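Local coordinates for cell death abnormality protein 2 (Caenorhabditis elegans, PDB 3QWX), which acts as a CRK-family SH2/SH3 signalling adaptor, required for cell migration and for engulfment of cell corpses, at residues A[22-27]-A[37-42]; A[115-120]-A[155-160]. One frame throughout, in Å; residues are numbered along the deposited sequence.

Interaction 1 of 2, residues A[22-27]-A[37-42]; sequences EEAHKL and TFLMRD. With SO4 (sulfate ion), chain B.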
ATOM      1  N   GLU A  22      -1.540 -14.127   0.563  1.00 29.80           N
ATOM      2  CA  GLU A  22      -1.581 -14.924  -0.657  1.00 27.02           C
ATOM      3  C   GLU A  22      -1.764 -14.068  -1.909  1.00 26.62           C
ATOM      4  O   GLU A  22      -1.144 -14.332  -2.953  1.00 24.30           O
ATOM      5  CB  GLU A  22      -2.670 -15.997  -0.561  1.00 29.46           C
ATOM      6  CG  GLU A  22      -2.349 -17.115   0.437  1.00 41.00           C
ATOM      7  CD  GLU A  22      -2.390 -16.664   1.903  1.00 37.42           C
ATOM      8  OE1 GLU A  22      -3.284 -15.861   2.268  1.00 39.61           O
ATOM      9  OE2 GLU A  22      -1.534 -17.135   2.692  1.00 35.66           O
ATOM     10  N   GLU A  23      -2.611 -13.049  -1.817  1.00 24.35           N
ATOM     11  CA  GLU A  23      -2.794 -12.174  -2.961  1.00 25.79           C
ATOM     12  C   GLU A  23      -1.539 -11.352  -3.240  1.00 23.18           C
ATOM     13  O   GLU A  23      -1.110 -11.234  -4.390  1.00 22.99           O
ATOM     14  CB  GLU A  23      -4.007 -11.257  -2.816  1.00 24.30           C
ATOM     15  CG  GLU A  23      -4.295 -10.547  -4.134  1.00 31.34           C
ATOM     16  CD  GLU A  23      -5.456  -9.584  -4.088  1.00 35.39           C
ATOM     17  OE1 GLU A  23      -6.057  -9.393  -3.004  1.00 41.78           O
ATOM     18  OE2 GLU A  23      -5.757  -9.008  -5.158  1.00 35.40           O
ATOM     19  N   ALA A  24      -0.959 -10.782  -2.189  1.00 25.87           N
ATOM     20  CA  ALA A  24       0.309 -10.047  -2.312  1.00 23.61           C
ATOM     21  C   ALA A  24       1.416 -10.875  -2.956  1.00 20.46           C
ATOM     22  O   ALA A  24       2.166 -10.387  -3.803  1.00 20.39           O
ATOM     23  CB  ALA A  24       0.763  -9.531  -0.943  1.00 17.60           C
ATOM     24  N   HIS A  25       1.538 -12.124  -2.527  1.00 18.96           N
ATOM     25  CA  HIS A  25       2.585 -13.007  -3.031  1.00 21.57           C
ATOM     26  C   HIS A  25       2.392 -13.242  -4.529  1.00 20.78           C
ATOM     27  O   HIS A  25       3.341 -13.204  -5.320  1.00 20.39           O
ATOM     28  CB  HIS A  25       2.538 -14.345  -2.285  1.00 23.90           C
ATOM     29  CG  HIS A  25       3.850 -15.063  -2.245  1.00 25.51           C
ATOM     30  ND1 HIS A  25       4.469 -15.557  -3.373  1.00 23.91           N
ATOM     31  CD2 HIS A  25       4.659 -15.375  -1.207  1.00 23.39           C
ATOM     32  CE1 HIS A  25       5.600 -16.140  -3.033  1.00 24.95           C
ATOM     33  NE2 HIS A  25       5.743 -16.036  -1.723  1.00 27.71           N
ATOM     34  N   LYS A  26       1.152 -13.514  -4.907  1.00 22.99           N
ATOM     35  CA  LYS A  26       0.808 -13.691  -6.308  1.00 24.35           C
ATOM     36  C   LYS A  26       1.109 -12.428  -7.120  1.00 20.47           C
ATOM     37  O   LYS A  26       1.776 -12.500  -8.143  1.00 21.98           O
ATOM     38  CB  LYS A  26      -0.669 -14.067  -6.449  1.00 23.78           C
ATOM     39  CG  LYS A  26      -1.114 -14.306  -7.887  1.00 28.31           C
ATOM     40  CD  LYS A  26      -2.627 -14.151  -8.027  1.00 35.60           C
ATOM     41  CE  LYS A  26      -3.064 -14.193  -9.487  1.00 42.22           C
ATOM     42  NZ  LYS A  26      -4.551 -14.331  -9.635  1.00 49.59           N
ATOM     43  N   LEU A  27       0.615 -11.275  -6.670  1.00 19.12           N
ATOM     44  CA  LEU A  27       0.822 -10.031  -7.413  1.00 19.41           C
ATOM     45  C   LEU A  27       2.311  -9.687  -7.566  1.00 21.37           C
ATOM     46  O   LEU A  27       2.777  -9.375  -8.662  1.00 22.02           O
ATOM     47  CB  LEU A  27       0.065  -8.870  -6.756  1.00 21.27           C
ATOM     48  CG  LEU A  27      -1.462  -8.981  -6.757  1.00 21.61           C
ATOM     49  CD1 LEU A  27      -2.106  -7.758  -6.097  1.00 25.42           C
ATOM     50  CD2 LEU A  27      -2.003  -9.180  -8.177  1.00 24.01           C
ATOM     51  N   THR A  37      10.320  -4.100  -6.012  1.00 15.34           N
ATOM     52  CA  THR A  37       8.918  -3.676  -5.912  1.00 20.53           C
ATOM     53  C   THR A  37       8.335  -4.209  -4.601  1.00 16.25           C
ATOM     54  O   THR A  37       8.581  -5.355  -4.224  1.00 16.72           O
ATOM     55  CB  THR A  37       8.088  -4.161  -7.126  1.00 17.29           C
ATOM     56  OG1 THR A  37       8.789  -3.843  -8.329  1.00 18.48           O
ATOM     57  CG2 THR A  37       6.727  -3.499  -7.173  1.00 17.24           C
ATOM     58  N   PHE A  38       7.574  -3.375  -3.901  1.00 19.81           N
ATOM     59  CA  PHE A  38       7.066  -3.745  -2.582  1.00 18.29           C
ATOM     60  C   PHE A  38       5.695  -3.136  -2.294  1.00 19.36           C
ATOM     61  O   PHE A  38       5.262  -2.176  -2.948  1.00 16.72           O
ATOM     62  CB  PHE A  38       8.054  -3.287  -1.494  1.00 15.93           C
ATOM     63  CG  PHE A  38       8.101  -1.799  -1.323  1.00 14.48           C
ATOM     64  CD1 PHE A  38       8.889  -1.014  -2.152  1.00 17.57           C
ATOM     65  CD2 PHE A  38       7.331  -1.179  -0.359  1.00 19.37           C
ATOM     66  CE1 PHE A  38       8.924   0.361  -2.012  1.00 19.99           C
ATOM     67  CE2 PHE A  38       7.354   0.209  -0.213  1.00 19.34           C
ATOM     68  CZ  PHE A  38       8.151   0.975  -1.049  1.00 18.55           C
ATOM     69  N   LEU A  39       5.013  -3.694  -1.303  1.00 13.95           N
ATOM     70  CA  LEU A  39       3.818  -3.065  -0.780  1.00 16.09           C
ATOM     71  C   LEU A  39       3.697  -3.352   0.700  1.00 16.48           C
ATOM     72  O   LEU A  39       4.361  -4.251   1.231  1.00 15.76           O
ATOM     73  CB  LEU A  39       2.573  -3.545  -1.526  1.00 15.82           C
ATOM     74  CG  LEU A  39       2.279  -5.050  -1.578  1.00 17.59           C
ATOM     75  CD1 LEU A  39       1.647  -5.547  -0.277  1.00 16.99           C
ATOM     76  CD2 LEU A  39       1.349  -5.324  -2.756  1.00 19.76           C
ATOM     77  N   MET A  40       2.845  -2.583   1.363  1.00 17.40           N
ATOM     78  CA  MET A  40       2.480  -2.872   2.733  1.00 19.48           C
ATOM     79  C   MET A  40       1.025  -3.300   2.797  1.00 18.76           C
ATOM     80  O   MET A  40       0.236  -2.976   1.918  1.00 20.20           O
ATOM     81  CB  MET A  40       2.724  -1.664   3.633  1.00 18.29           C
ATOM     82  CG  MET A  40       4.192  -1.544   4.061  1.00 23.69           C
ATOM     83  SD  MET A  40       4.399  -0.105   5.096  1.00 27.21           S
ATOM     84  CE  MET A  40       3.475  -0.575   6.558  1.00 25.87           C
ATOM     85  N   ARG A  41       0.697  -4.050   3.837  1.00 17.60           N
ATOM     86  CA  ARG A  41      -0.636  -4.615   4.003  1.00 24.78           C
ATOM     87  C   ARG A  41      -0.795  -4.997   5.460  1.00 25.47           C
ATOM     88  O   ARG A  41       0.144  -4.867   6.246  1.00 21.48           O
ATOM     89  CB  ARG A  41      -0.809  -5.860   3.132  1.00 21.18           C
ATOM     90  CG  ARG A  41       0.186  -6.952   3.447  1.00 21.54           C
ATOM     91  CD  ARG A  41       0.045  -8.169   2.549  1.00 18.58           C
ATOM     92  NE  ARG A  41       1.130  -9.111   2.832  1.00 21.25           N
ATOM     93  CZ  ARG A  41       1.145  -9.939   3.873  1.00 19.32           C
ATOM     94  NH1 ARG A  41       0.129  -9.949   4.716  1.00 24.92           N
ATOM     95  NH2 ARG A  41       2.176 -10.751   4.078  1.00 24.80           N
ATOM     96  N   ASP A  42      -1.970  -5.497   5.821  1.00 21.94           N
ATOM     97  CA  ASP A  42      -2.166  -6.013   7.171  1.00 25.69           C
ATOM     98  C   ASP A  42      -1.543  -7.394   7.367  1.00 29.87           C
ATOM     99  O   ASP A  42      -1.585  -8.245   6.479  1.00 29.18           O
ATOM    100  CB  ASP A  42      -3.656  -6.021   7.520  1.00 30.94           C
ATOM    101  CG  ASP A  42      -4.247  -4.632   7.488  1.00 29.15           C
ATOM    102  OD1 ASP A  42      -3.645  -3.736   8.107  1.00 34.64           O
ATOM    103  OD2 ASP A  42      -5.282  -4.424   6.828  1.00 38.02           O
TER
HETATM  104  S   SO4 B 175       1.074 -12.605   7.459  1.00 33.79           S
HETATM  105  O1  SO4 B 175      -0.045 -11.805   6.966  1.00 27.44           O
HETATM  106  O2  SO4 B 175       0.636 -13.988   7.610  1.00 40.36           O
HETATM  107  O3  SO4 B 175       2.205 -12.572   6.533  1.00 30.70           O
HETATM  108  O4  SO4 B 175       1.515 -12.058   8.734  1.00 37.13           O
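Arg41 reaches past Ala24 to a bound sulfate at what is probably the phosphotyrosine pocket, as in other SH2 domains, where helix 21-29 packs on strand 37-42 within a beta-alpha-beta unit. Beside it, an apolar contact of Ala24 CB with Leu39 CD1 at 4.1 Å continues the seam down the strand. From CB, the arginine chain leaves the strand toward the helix with CG set between the backbone N and the carbonyl carbon (chi1 59°), then runs extended through CD to NE. Ala24 CB lies 3.8 Å from both Arg41 CD and Arg41 NE, meeting the guanidinium obliquely. Arg41 NE is hydrogen-bonded to Thr52 OG1 on strand 49-54, which helps fix the rotation of the guanidinium. Its two terminal nitrogens meet the anion edge-on, with the sulfur in the guanidinium plane. Arg21 NH1, Ser43 OG and Ser44 N also hydrogen-bond to the sulfate. The ion probably comes from the crystallisation liquor; its place is consistent with that of the phosphate of phosphotyrosine, which the corresponding strand arginine binds in other SH2 domains. Both arginine bonds are nearly straight: Arg41 NH1 donates to sulfate O1 at 2.9 Å (174°), and Arg41 NH2 to sulfate O3 at 3.1 Å (177°).

Interaction 2 of 2, residues A[115-120]-A[155-160]; sequences KPIIEV and EARNAL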
ATOM      1  N   LYS A 115      -1.297  -1.055  -8.820  1.00 22.83           N
ATOM      2  CA  LYS A 115      -2.213  -1.778  -9.693  1.00 18.10           C
ATOM      3  C   LYS A 115      -2.391  -1.025 -11.000  1.00 19.54           C
ATOM      4  O   LYS A 115      -2.366   0.204 -11.011  1.00 19.82           O
ATOM      5  CB  LYS A 115      -3.568  -1.954  -9.015  1.00 20.25           C
ATOM      6  CG  LYS A 115      -3.506  -2.697  -7.685  1.00 20.22           C
ATOM      7  CD  LYS A 115      -4.894  -2.871  -7.107  1.00 23.10           C
ATOM      8  CE  LYS A 115      -4.849  -3.517  -5.727  1.00 29.72           C
ATOM      9  NZ  LYS A 115      -6.206  -3.873  -5.225  1.00 26.53           N
ATOM     10  N   PRO A 116      -2.570  -1.765 -12.109  1.00 21.74           N
ATOM     11  CA  PRO A 116      -2.799  -1.193 -13.443  1.00 23.96           C
ATOM     12  C   PRO A 116      -4.150  -0.473 -13.520  1.00 19.94           C
ATOM     13  O   PRO A 116      -5.077  -0.796 -12.778  1.00 22.59           O
ATOM     14  CB  PRO A 116      -2.825  -2.422 -14.363  1.00 24.52           C
ATOM     15  CG  PRO A 116      -2.262  -3.549 -13.550  1.00 28.45           C
ATOM     16  CD  PRO A 116      -2.542  -3.241 -12.133  1.00 24.22           C
ATOM     17  N   ILE A 117      -4.244   0.489 -14.426  1.00 20.78           N
ATOM     18  CA  ILE A 117      -5.446   1.302 -14.578  1.00 23.24           C
ATOM     19  C   ILE A 117      -6.399   0.631 -15.560  1.00 24.00           C
ATOM     20  O   ILE A 117      -6.023   0.333 -16.695  1.00 21.58           O
ATOM     21  CB  ILE A 117      -5.084   2.710 -15.090  1.00 20.53           C
ATOM     22  CG1 ILE A 117      -4.074   3.376 -14.136  1.00 21.15           C
ATOM     23  CG2 ILE A 117      -6.349   3.550 -15.302  1.00 22.03           C
ATOM     24  CD1 ILE A 117      -3.274   4.529 -14.756  1.00 22.93           C
ATOM     25  N   ILE A 118      -7.625   0.383 -15.112  1.00 21.75           N
ATOM     26  CA  ILE A 118      -8.662  -0.169 -15.976  1.00 23.60           C
ATOM     27  C   ILE A 118      -9.257   0.934 -16.848  1.00 27.40           C
ATOM     28  O   ILE A 118      -9.427   0.764 -18.049  1.00 26.41           O
ATOM     29  CB  ILE A 118      -9.771  -0.846 -15.147  1.00 24.95           C
ATOM     30  CG1 ILE A 118      -9.234  -2.131 -14.521  1.00 27.01           C
ATOM     31  CG2 ILE A 118     -10.972  -1.154 -16.012  1.00 29.18           C
ATOM     32  CD1 ILE A 118     -10.103  -2.680 -13.423  1.00 28.33           C
ATOM     33  N   GLU A 119      -9.582   2.068 -16.239  1.00 20.76           N
ATOM     34  CA  GLU A 119     -10.008   3.219 -17.023  1.00 24.13           C
ATOM     35  C   GLU A 119      -9.867   4.518 -16.237  1.00 23.46           C
ATOM     36  O   GLU A 119      -9.732   4.498 -15.011  1.00 20.88           O
ATOM     37  CB  GLU A 119     -11.443   3.041 -17.526  1.00 29.74           C
ATOM     38  CG  GLU A 119     -12.474   2.861 -16.439  1.00 25.63           C
ATOM     39  CD  GLU A 119     -13.874   2.665 -17.007  1.00 36.44           C
ATOM     40  OE1 GLU A 119     -13.988   2.167 -18.151  1.00 43.10           O
ATOM     41  OE2 GLU A 119     -14.856   3.015 -16.314  1.00 37.37           O
ATOM     42  N   VAL A 120      -9.883   5.636 -16.957  1.00 20.55           N
ATOM     43  CA  VAL A 120      -9.830   6.958 -16.352  1.00 24.25           C
ATOM     44  C   VAL A 120     -11.226   7.573 -16.346  1.00 25.62           C
ATOM     45  O   VAL A 120     -11.918   7.581 -17.366  1.00 26.99           O
ATOM     46  CB  VAL A 120      -8.848   7.895 -17.104  1.00 26.10           C
ATOM     47  CG1 VAL A 120      -8.779   9.257 -16.431  1.00 25.45           C
ATOM     48  CG2 VAL A 120      -7.463   7.269 -17.176  1.00 25.58           C
ATOM     49  N   GLU A 155     -13.000   0.140  -7.150  1.00 18.76           N
ATOM     50  CA  GLU A 155     -11.780   0.619  -6.509  1.00 16.16           C
ATOM     51  C   GLU A 155     -11.136   1.708  -7.381  1.00 20.16           C
ATOM     52  O   GLU A 155     -10.871   1.487  -8.566  1.00 16.87           O
ATOM     53  CB  GLU A 155     -10.791  -0.536  -6.293  1.00 19.73           C
ATOM     54  CG  GLU A 155      -9.517  -0.127  -5.533  1.00 19.87           C
ATOM     55  CD  GLU A 155      -8.473  -1.243  -5.448  1.00 26.42           C
ATOM     56  OE1 GLU A 155      -8.576  -2.237  -6.193  1.00 30.84           O
ATOM     57  OE2 GLU A 155      -7.535  -1.113  -4.638  1.00 38.69           O
ATOM     58  N   ALA A 156     -10.902   2.877  -6.781  1.00 18.48           N
ATOM     59  CA  ALA A 156     -10.337   4.038  -7.480  1.00 16.71           C
ATOM     60  C   ALA A 156      -9.064   4.553  -6.786  1.00 19.74           C
ATOM     61  O   ALA A 156      -8.799   4.223  -5.626  1.00 18.02           O
ATOM     62  CB  ALA A 156     -11.363   5.134  -7.559  1.00 15.71           C
ATOM     63  N   ARG A 157      -8.286   5.357  -7.502  1.00 16.73           N
ATOM     64  CA  ARG A 157      -7.056   5.930  -6.980  1.00 18.99           C
ATOM     65  C   ARG A 157      -7.028   7.396  -7.364  1.00 17.98           C
ATOM     66  O   ARG A 157      -7.277   7.744  -8.514  1.00 18.50           O
ATOM     67  CB  ARG A 157      -5.831   5.219  -7.571  1.00 21.68           C
ATOM     68  CG  ARG A 157      -4.507   5.681  -6.984  1.00 19.83           C
ATOM     69  CD  ARG A 157      -3.366   4.763  -7.417  1.00 21.79           C
ATOM     70  NE  ARG A 157      -3.203   4.730  -8.860  1.00 21.83           N
ATOM     71  CZ  ARG A 157      -2.846   3.657  -9.560  1.00 22.73           C
ATOM     72  NH1 ARG A 157      -2.605   2.493  -8.961  1.00 21.63           N
ATOM     73  NH2 ARG A 157      -2.732   3.749 -10.872  1.00 18.40           N
ATOM     74  N   ASN A 158      -6.737   8.268  -6.413  1.00 13.07           N
ATOM     75  CA  ASN A 158      -6.668   9.685  -6.754  1.00 19.21           C
ATOM     76  C   ASN A 158      -5.246  10.135  -7.131  1.00 18.90           C
ATOM     77  O   ASN A 158      -4.309   9.325  -7.128  1.00 21.47           O
ATOM     78  CB  ASN A 158      -7.296  10.558  -5.658  1.00 20.22           C
ATOM     79  CG  ASN A 158      -6.489  10.566  -4.361  1.00 21.18           C
ATOM     80  OD1 ASN A 158      -5.315  10.199  -4.333  1.00 24.12           O
ATOM     81  ND2 ASN A 158      -7.117  11.012  -3.292  1.00 18.30           N
ATOM     82  N   ALA A 159      -5.094  11.410  -7.472  1.00 25.52           N
ATOM     83  CA  ALA A 159      -3.802  11.954  -7.903  1.00 23.15           C
ATOM     84  C   ALA A 159      -2.726  11.795  -6.836  1.00 30.47           C
ATOM     85  O   ALA A 159      -1.536  11.696  -7.151  1.00 32.82           O
ATOM     86  CB  ALA A 159      -3.942  13.424  -8.288  1.00 23.57           C
ATOM     87  N   LEU A 160      -3.147  11.789  -5.576  1.00 26.33           N
ATOM     88  CA  LEU A 160      -2.218  11.664  -4.465  1.00 28.18           C
ATOM     89  C   LEU A 160      -1.731  10.221  -4.283  1.00 31.08           C
ATOM     90  O   LEU A 160      -0.706   9.980  -3.647  1.00 31.44           O
ATOM     91  CB  LEU A 160      -2.853  12.207  -3.177  1.00 32.25           C
ATOM     92  CG  LEU A 160      -2.797  13.720  -2.905  1.00 38.95           C
ATOM     93  CD1 LEU A 160      -2.999  14.555  -4.167  1.00 39.52           C
ATOM     94  CD2 LEU A 160      -3.806  14.124  -1.825  1.00 46.57           C
TER
HETATM   95  O   HOH W   1      -2.455   0.907  -6.611  1.00 12.66           O
HETATM   96  O   HOH W   2      -0.899   2.333 -12.316  1.00 20.72           O
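Lys115 meets strand 153-157 at two points, its ammonium on Glu155 and its backbone carbonyl on Arg157. The salt bridge is forked: Lys115 NZ lies 3.0 Å from Glu155 OE1 and 3.1 Å from Glu155 OE2, held between the syn lone pairs of both oxygens. Both chains are extended beyond CG, yet they cross at about a right angle, bringing the carboxylate alongside the outer end of the lysine, with Lys115 CD 3.8 Å from Glu155 OE1. At the second point Arg157 NH1 donates to Lys115 O at 3.1 Å (160°), in the carbonyl plane and on a lone pair, with the oxygen also close to the guanidinium plane. A bend at chi3 (60°) turns the Arg157 head out of the line of its stem. Ile117 CG1 approaches that head obliquely, 3.5 Å from Arg157 NH2.

Two waters bridge Lys115 and Arg157. One accepts from Lys115 N and from Arg157 NH1, the latter at 2.8 Å; the other donates to Lys115 O while accepting from Arg157 NH2. Farther out, Glu144 on strand 142-147 forms a salt bridge with Arg157 NH2 and probably helps to orient and balance the guanidinium. Glu155 is positioned by backbone bonds to Leu146 and Ser147. Ile118 and Glu119 face Ile145 in a classic beta bulge where the incoming chain joins the same sheet. The arrangement belongs to the entry of an SH3 domain, with the segment arriving from the SH2 domain fastened to an inner strand of the five-stranded antiparallel sheet.

Overall arrangement
This chain is the SH2 and first SH3 part of a longer protein. From the N terminus it runs through strand 15-16 and helix 21-29, then a seven-residue connection leads to strand 37-42; interaction 1 closes this loop, tying helix to sheet within the SH2 domain. Further strands and helix 92-98 follow before strand 111-112 pairs in parallel with strand 37-42. Only then does interaction 2 open, at residues 115-120. Its loop spans 34 residues, including strand 142-147, and closes at 155-160, tying the chain that leaves the SH2 domain to the SH3 sheet. The contacts are in series, neither nested nor crossed. The centres of interactions 1 and 2 lie about 18 Å apart.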